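PDB 1YG2: gene activator AphA from Vibrio cholerae, which activates virulence gene expression and probably binds DNA through a winged-helix domain of the PadR-like family. Local coordinates for residues R112-V126 and R161-L175. Sequence-based numbering, arbitrary orientation.
Sequences RLQLAELVEESRKLV and RQAWIQWADEVLAEL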
loop_
_atom_site.group_PDB
_atom_site.type_symbol
_atom_site.label_atom_id
_atom_site.label_comp_id
_atom_site.label_asym_id
_atom_site.label_seq_id
_atom_site.Cartn_x
_atom_site.Cartn_y
_atom_site.Cartn_z
ATOM N N ARG A 112 -12.848 -4.255 -15.576
ATOM C CA ARG A 112 -14.058 -3.757 -14.941
ATOM C C ARG A 112 -14.682 -4.773 -13.996
ATOM O O ARG A 112 -15.190 -4.414 -12.937
ATOM C CB ARG A 112 -15.077 -3.365 -16.006
ATOM C CG ARG A 112 -16.261 -2.606 -15.465
ATOM C CD ARG A 112 -17.112 -2.031 -16.588
ATOM N NE ARG A 112 -18.046 -1.031 -16.079
ATOM C CZ ARG A 112 -18.983 -1.280 -15.168
ATOM N NH1 ARG A 112 -19.121 -2.502 -14.669
ATOM N NH2 ARG A 112 -19.768 -0.300 -14.738
ATOM N N LEU A 113 -14.638 -6.042 -14.382
ATOM C CA LEU A 113 -15.211 -7.103 -13.569
ATOM C C LEU A 113 -14.324 -7.426 -12.376
ATOM O O LEU A 113 -14.814 -7.701 -11.282
ATOM C CB LEU A 113 -15.421 -8.354 -14.422
ATOM C CG LEU A 113 -16.309 -8.154 -15.651
ATOM C CD1 LEU A 113 -16.348 -9.446 -16.454
ATOM C CD2 LEU A 113 -17.714 -7.734 -15.227
ATOM N N GLN A 114 -13.015 -7.393 -12.588
ATOM C CA GLN A 114 -12.079 -7.674 -11.509
ATOM C C GLN A 114 -12.107 -6.538 -10.485
ATOM O O GLN A 114 -11.879 -6.752 -9.297
ATOM C CB GLN A 114 -10.665 -7.849 -12.068
ATOM C CG GLN A 114 -10.504 -9.094 -12.941
ATOM C CD GLN A 114 -9.139 -9.186 -13.612
ATOM O OE1 GLN A 114 -8.098 -9.148 -12.951
ATOM N NE2 GLN A 114 -9.142 -9.315 -14.936
ATOM N N LEU A 115 -12.398 -5.330 -10.955
ATOM C CA LEU A 115 -12.456 -4.166 -10.079
ATOM C C LEU A 115 -13.747 -4.213 -9.260
ATOM O O LEU A 115 -13.719 -4.150 -8.030
ATOM C CB LEU A 115 -12.400 -2.882 -10.913
ATOM C CG LEU A 115 -12.145 -1.558 -10.189
ATOM C CD1 LEU A 115 -10.810 -1.607 -9.463
ATOM C CD2 LEU A 115 -12.148 -0.425 -11.195
ATOM N N ALA A 116 -14.877 -4.331 -9.953
ATOM C CA ALA A 116 -16.176 -4.392 -9.293
ATOM C C ALA A 116 -16.164 -5.491 -8.239
ATOM O O ALA A 116 -16.747 -5.344 -7.165
ATOM C CB ALA A 116 -17.271 -4.655 -10.316
ATOM N N GLU A 117 -15.488 -6.591 -8.547
ATOM C CA GLU A 117 -15.401 -7.694 -7.608
ATOM C C GLU A 117 -14.670 -7.287 -6.336
ATOM O O GLU A 117 -15.186 -7.478 -5.239
ATOM C CB GLU A 117 -14.673 -8.884 -8.229
ATOM C CG GLU A 117 -14.364 -9.974 -7.213
ATOM C CD GLU A 117 -12.919 -10.429 -7.263
ATOM O OE1 GLU A 117 -12.082 -9.681 -7.813
ATOM O OE2 GLU A 117 -12.622 -11.529 -6.743
ATOM N N LEU A 118 -13.468 -6.732 -6.480
ATOM C CA LEU A 118 -12.684 -6.325 -5.317
ATOM C C LEU A 118 -13.308 -5.180 -4.519
ATOM O O LEU A 118 -12.967 -4.965 -3.354
ATOM C CB LEU A 118 -11.255 -5.951 -5.734
ATOM C CG LEU A 118 -10.274 -7.115 -5.931
ATOM C CD1 LEU A 118 -8.899 -6.572 -6.274
ATOM C CD2 LEU A 118 -10.187 -7.951 -4.659
ATOM N N VAL A 119 -14.219 -4.445 -5.139
ATOM C CA VAL A 119 -14.867 -3.354 -4.440
ATOM C C VAL A 119 -15.848 -3.940 -3.434
ATOM O O VAL A 119 -15.909 -3.505 -2.283
ATOM C CB VAL A 119 -15.624 -2.427 -5.409
ATOM C CG1 VAL A 119 -16.316 -1.327 -4.637
ATOM C CG2 VAL A 119 -14.656 -1.816 -6.402
ATOM N N GLU A 120 -16.605 -4.941 -3.871
ATOM C CA GLU A 120 -17.584 -5.577 -2.999
ATOM C C GLU A 120 -16.919 -6.229 -1.800
ATOM O O GLU A 120 -17.422 -6.142 -0.680
ATOM C CB GLU A 120 -18.410 -6.600 -3.782
ATOM C CG GLU A 120 -19.333 -5.960 -4.812
ATOM C CD GLU A 120 -20.257 -4.907 -4.207
ATOM O OE1 GLU A 120 -20.966 -5.226 -3.225
ATOM O OE2 GLU A 120 -20.279 -3.763 -4.715
ATOM N N GLU A 121 -15.785 -6.881 -2.027
ATOM C CA GLU A 121 -15.063 -7.506 -0.932
ATOM C C GLU A 121 -14.632 -6.396 0.021
ATOM O O GLU A 121 -14.806 -6.502 1.235
ATOM C CB GLU A 121 -13.831 -8.234 -1.455
ATOM C CG GLU A 121 -14.140 -9.413 -2.353
ATOM C CD GLU A 121 -12.899 -9.934 -3.049
ATOM O OE1 GLU A 121 -11.897 -10.191 -2.347
ATOM O OE2 GLU A 121 -12.925 -10.082 -4.294
ATOM N N SER A 122 -14.070 -5.330 -0.546
ATOM C CA SER A 122 -13.621 -4.194 0.250
ATOM C C SER A 122 -14.780 -3.669 1.077
ATOM O O SER A 122 -14.605 -3.315 2.241
ATOM C CB SER A 122 -13.092 -3.079 -0.651
ATOM O OG SER A 122 -11.918 -3.485 -1.320
ATOM N N ARG A 123 -15.963 -3.621 0.474
ATOM C CA ARG A 123 -17.141 -3.150 1.182
ATOM C C ARG A 123 -17.449 -4.072 2.341
ATOM O O ARG A 123 -17.792 -3.612 3.426
ATOM C CB ARG A 123 -18.346 -3.068 0.250
ATOM C CG ARG A 123 -18.311 -1.861 -0.670
ATOM C CD ARG A 123 -19.709 -1.470 -1.117
ATOM N NE ARG A 123 -19.746 -0.126 -1.685
ATOM C CZ ARG A 123 -19.384 0.171 -2.930
ATOM N NH1 ARG A 123 -18.962 -0.783 -3.744
ATOM N NH2 ARG A 123 -19.447 1.423 -3.360
ATOM N N LYS A 124 -17.320 -5.373 2.110
ATOM C CA LYS A 124 -17.568 -6.353 3.157
ATOM C C LYS A 124 -16.544 -6.175 4.270
ATOM O O LYS A 124 -16.877 -6.243 5.444
ATOM C CB LYS A 124 -17.454 -7.785 2.617
ATOM C CG LYS A 124 -18.500 -8.169 1.589
ATOM C CD LYS A 124 -18.400 -9.649 1.222
ATOM C CE LYS A 124 -17.031 -9.997 0.635
ATOM N NZ LYS A 124 -16.928 -11.437 0.249
ATOM N N LEU A 125 -15.291 -5.963 3.890
ATOM C CA LEU A 125 -14.226 -5.787 4.865
ATOM C C LEU A 125 -14.434 -4.516 5.694
ATOM O O LEU A 125 -14.173 -4.504 6.893
ATOM C CB LEU A 125 -12.876 -5.731 4.150
ATOM C CG LEU A 125 -11.629 -5.877 5.019
ATOM C CD1 LEU A 125 -11.688 -7.196 5.788
ATOM C CD2 LEU A 125 -10.385 -5.823 4.136
ATOM N N VAL A 126 -14.909 -3.448 5.060
ATOM C CA VAL A 126 -15.139 -2.198 5.778
ATOM C C VAL A 126 -16.263 -2.387 6.786
ATOM O O VAL A 126 -16.178 -1.921 7.922
ATOM C CB VAL A 126 -15.498 -1.049 4.802
ATOM C CG1 VAL A 126 -16.059 0.143 5.564
ATOM C CG2 VAL A 126 -14.253 -0.628 4.034
ATOM N N ARG A 161 -9.107 1.789 3.170
ATOM C CA ARG A 161 -9.986 0.929 2.390
ATOM C C ARG A 161 -11.177 1.725 1.866
ATOM O O ARG A 161 -11.588 1.559 0.720
ATOM C CB ARG A 161 -10.480 -0.227 3.254
ATOM C CG ARG A 161 -10.901 -1.428 2.459
ATOM C CD ARG A 161 -9.693 -2.050 1.798
ATOM N NE ARG A 161 -10.026 -3.329 1.185
ATOM C CZ ARG A 161 -9.126 -4.225 0.809
ATOM N NH1 ARG A 161 -7.833 -3.980 0.985
ATOM N NH2 ARG A 161 -9.516 -5.368 0.261
ATOM N N GLN A 162 -11.730 2.591 2.711
ATOM C CA GLN A 162 -12.864 3.420 2.314
ATOM C C GLN A 162 -12.444 4.364 1.202
ATOM O O GLN A 162 -13.199 4.613 0.260
ATOM C CB GLN A 162 -13.380 4.230 3.502
ATOM C CG GLN A 162 -14.344 3.468 4.405
ATOM C CD GLN A 162 -14.797 4.285 5.611
ATOM O OE1 GLN A 162 -15.882 4.067 6.150
ATOM N NE2 GLN A 162 -13.957 5.216 6.050
ATOM N N ALA A 163 -11.232 4.893 1.311
ATOM C CA ALA A 163 -10.735 5.800 0.294
ATOM C C ALA A 163 -10.575 5.037 -1.018
ATOM O O ALA A 163 -10.889 5.549 -2.083
ATOM C CB ALA A 163 -9.399 6.403 0.730
ATOM N N TRP A 164 -10.096 3.802 -0.937
ATOM C CA TRP A 164 -9.906 3.011 -2.145
ATOM C C TRP A 164 -11.242 2.679 -2.826
ATOM O O TRP A 164 -11.339 2.660 -4.059
ATOM C CB TRP A 164 -9.149 1.725 -1.824
ATOM C CG TRP A 164 -8.799 0.963 -3.049
ATOM C CD1 TRP A 164 -7.672 1.100 -3.816
ATOM C CD2 TRP A 164 -9.604 -0.034 -3.689
ATOM N NE1 TRP A 164 -7.729 0.247 -4.894
ATOM C CE2 TRP A 164 -8.901 -0.459 -4.841
ATOM C CE3 TRP A 164 -10.850 -0.607 -3.401
ATOM C CZ2 TRP A 164 -9.405 -1.434 -5.707
ATOM C CZ3 TRP A 164 -11.351 -1.580 -4.265
ATOM C CH2 TRP A 164 -10.627 -1.984 -5.405
ATOM N N ILE A 165 -12.268 2.422 -2.017
ATOM C CA ILE A 165 -13.606 2.127 -2.533
ATOM C C ILE A 165 -14.144 3.366 -3.241
ATOM O O ILE A 165 -14.737 3.282 -4.313
ATOM C CB ILE A 165 -14.571 1.762 -1.393
ATOM C CG1 ILE A 165 -14.144 0.435 -0.765
ATOM C CG2 ILE A 165 -16.010 1.736 -1.925
ATOM C CD1 ILE A 165 -14.957 0.040 0.452
ATOM N N GLN A 166 -13.939 4.526 -2.629
ATOM C CA GLN A 166 -14.387 5.771 -3.246
ATOM C C GLN A 166 -13.724 5.909 -4.625
ATOM O O GLN A 166 -14.367 6.284 -5.605
ATOM C CB GLN A 166 -14.000 6.951 -2.356
ATOM C CG GLN A 166 -14.580 8.279 -2.778
ATOM C CD GLN A 166 -14.160 9.422 -1.858
ATOM O OE1 GLN A 166 -14.306 9.342 -0.641
ATOM N NE2 GLN A 166 -13.640 10.492 -2.444
ATOM N N TRP A 167 -12.432 5.600 -4.697
ATOM C CA TRP A 167 -11.697 5.691 -5.955
ATOM C C TRP A 167 -12.199 4.676 -6.982
ATOM O O TRP A 167 -12.440 5.008 -8.140
ATOM C CB TRP A 167 -10.204 5.447 -5.722
ATOM C CG TRP A 167 -9.431 5.486 -6.990
ATOM C CD1 TRP A 167 -9.218 6.578 -7.779
ATOM C CD2 TRP A 167 -8.827 4.380 -7.661
ATOM N NE1 TRP A 167 -8.522 6.218 -8.907
ATOM C CE2 TRP A 167 -8.271 4.870 -8.863
ATOM C CE3 TRP A 167 -8.710 3.010 -7.373
ATOM C CZ2 TRP A 167 -7.599 4.051 -9.774
ATOM C CZ3 TRP A 167 -8.041 2.191 -8.276
ATOM C CH2 TRP A 167 -7.497 2.718 -9.469
ATOM N N ALA A 168 -12.333 3.431 -6.544
ATOM C CA ALA A 168 -12.792 2.352 -7.408
ATOM C C ALA A 168 -14.127 2.705 -8.053
ATOM O O ALA A 168 -14.327 2.464 -9.247
ATOM C CB ALA A 168 -12.911 1.077 -6.603
ATOM N N ASP A 169 -15.041 3.278 -7.274
ATOM C CA ASP A 169 -16.334 3.668 -7.827
ATOM C C ASP A 169 -16.136 4.728 -8.899
ATOM O O ASP A 169 -16.795 4.699 -9.935
ATOM C CB ASP A 169 -17.265 4.225 -6.748
ATOM C CG ASP A 169 -17.791 3.157 -5.815
ATOM O OD1 ASP A 169 -17.840 1.972 -6.219
ATOM O OD2 ASP A 169 -18.169 3.513 -4.675
ATOM N N GLU A 170 -15.236 5.679 -8.654
ATOM C CA GLU A 170 -14.991 6.720 -9.648
ATOM C C GLU A 170 -14.501 6.108 -10.951
ATOM O O GLU A 170 -14.893 6.539 -12.033
ATOM C CB GLU A 170 -13.965 7.732 -9.144
ATOM C CG GLU A 170 -14.532 8.721 -8.161
ATOM C CD GLU A 170 -13.591 9.871 -7.894
ATOM O OE1 GLU A 170 -12.981 10.393 -8.852
ATOM O OE2 GLU A 170 -13.470 10.267 -6.722
ATOM N N VAL A 171 -13.640 5.104 -10.846
ATOM C CA VAL A 171 -13.124 4.442 -12.034
ATOM C C VAL A 171 -14.257 3.696 -12.721
ATOM O O VAL A 171 -14.449 3.817 -13.929
ATOM C CB VAL A 171 -12.022 3.431 -11.684
ATOM C CG1 VAL A 171 -11.626 2.648 -12.932
ATOM C CG2 VAL A 171 -10.816 4.157 -11.098
ATOM N N LEU A 172 -15.006 2.925 -11.937
ATOM C CA LEU A 172 -16.125 2.148 -12.459
ATOM C C LEU A 172 -17.076 3.014 -13.262
ATOM O O LEU A 172 -17.658 2.555 -14.244
ATOM C CB LEU A 172 -16.870 1.464 -11.311
ATOM C CG LEU A 172 -16.016 0.402 -10.618
ATOM C CD1 LEU A 172 -16.753 -0.185 -9.438
ATOM C CD2 LEU A 172 -15.664 -0.686 -11.616
ATOM N N ALA A 173 -17.219 4.271 -12.854
ATOM C CA ALA A 173 -18.096 5.198 -13.554
ATOM C C ALA A 173 -17.500 5.587 -14.900
ATOM O O ALA A 173 -18.171 5.507 -15.926
ATOM C CB ALA A 173 -18.325 6.440 -12.711
ATOM N N GLU A 174 -16.241 6.013 -14.892
ATOM C CA GLU A 174 -15.566 6.418 -16.118
ATOM C C GLU A 174 -15.553 5.305 -17.153
ATOM O O GLU A 174 -15.667 5.557 -18.353
ATOM C CB GLU A 174 -14.124 6.831 -15.823
ATOM C CG GLU A 174 -13.981 8.073 -14.965
ATOM C CD GLU A 174 -14.592 9.303 -15.602
ATOM O OE1 GLU A 174 -14.329 9.560 -16.796
ATOM O OE2 GLU A 174 -15.336 10.017 -14.900
ATOM N N LEU A 175 -15.404 4.072 -16.688
ATOM C CA LEU A 175 -15.366 2.932 -17.590
ATOM C C LEU A 175 -16.687 2.733 -18.341
ATOM O O LEU A 175 -16.781 1.878 -19.224
ATOM C CB LEU A 175 -14.972 1.665 -16.818
ATOM C CG LEU A 175 -13.492 1.615 -16.399
ATOM C CD1 LEU A 175 -13.226 0.424 -15.499
ATOM C CD2 LEU A 175 -12.618 1.541 -17.642
#
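Val119 and Ile165 lie where helices 112-126 and 161-175 come near each other, their CA atoms 5.9 Å apart; the helices run roughly antiparallel at 149°, with axes 9.8 Å apart at closest approach. The side chains interlock as knobs into holes from both sides. Leu115 enters a hole formed by Trp164, Ala168, Val171 and Leu172. Its CD1 reaches the benzo end of the indole, 4.0 Å from Trp164 CZ2, and its CD2 lies 3.6 Å from Val171 CG1. One turn on, Val119 fits among Ile165, Ala168, Asp169 and Leu172. Packing is tight here, with Val119 CG2 3.4 Å from Ala168 CB. Trp164 in turn enters a hole lined by Leu115, Leu118, Val119 and Ser122, and meets Val119 CA with its ring edge. With CG anti to the backbone N (chi1 -174°), the far end of the indole comes close to helix 112-126. Ser122 OG turns back to donate to Leu118 O at 2.7 Å; Ser122 N reaches that carbonyl from the opposite face. Arg161 lays its guanidinium beside this hydroxyl, with Leu125 CD2 over one face. At the margin of the contact a salt bridge joins Arg123 NH2 to Asp169 OD2 at 2.8 Å, though its hydrogen bonds are weak. Ile165 CG2 packs over one face of the Arg123 guanidinium. The pair joins two long helices, 108-136 and 145-177, of the C-terminal region. Helix 95-101 packs alongside, with Phe96 against Leu118 and Trp164. In the dimer, His89 of the second subunit meets Trp164 edge-to-face and also packs on Arg161.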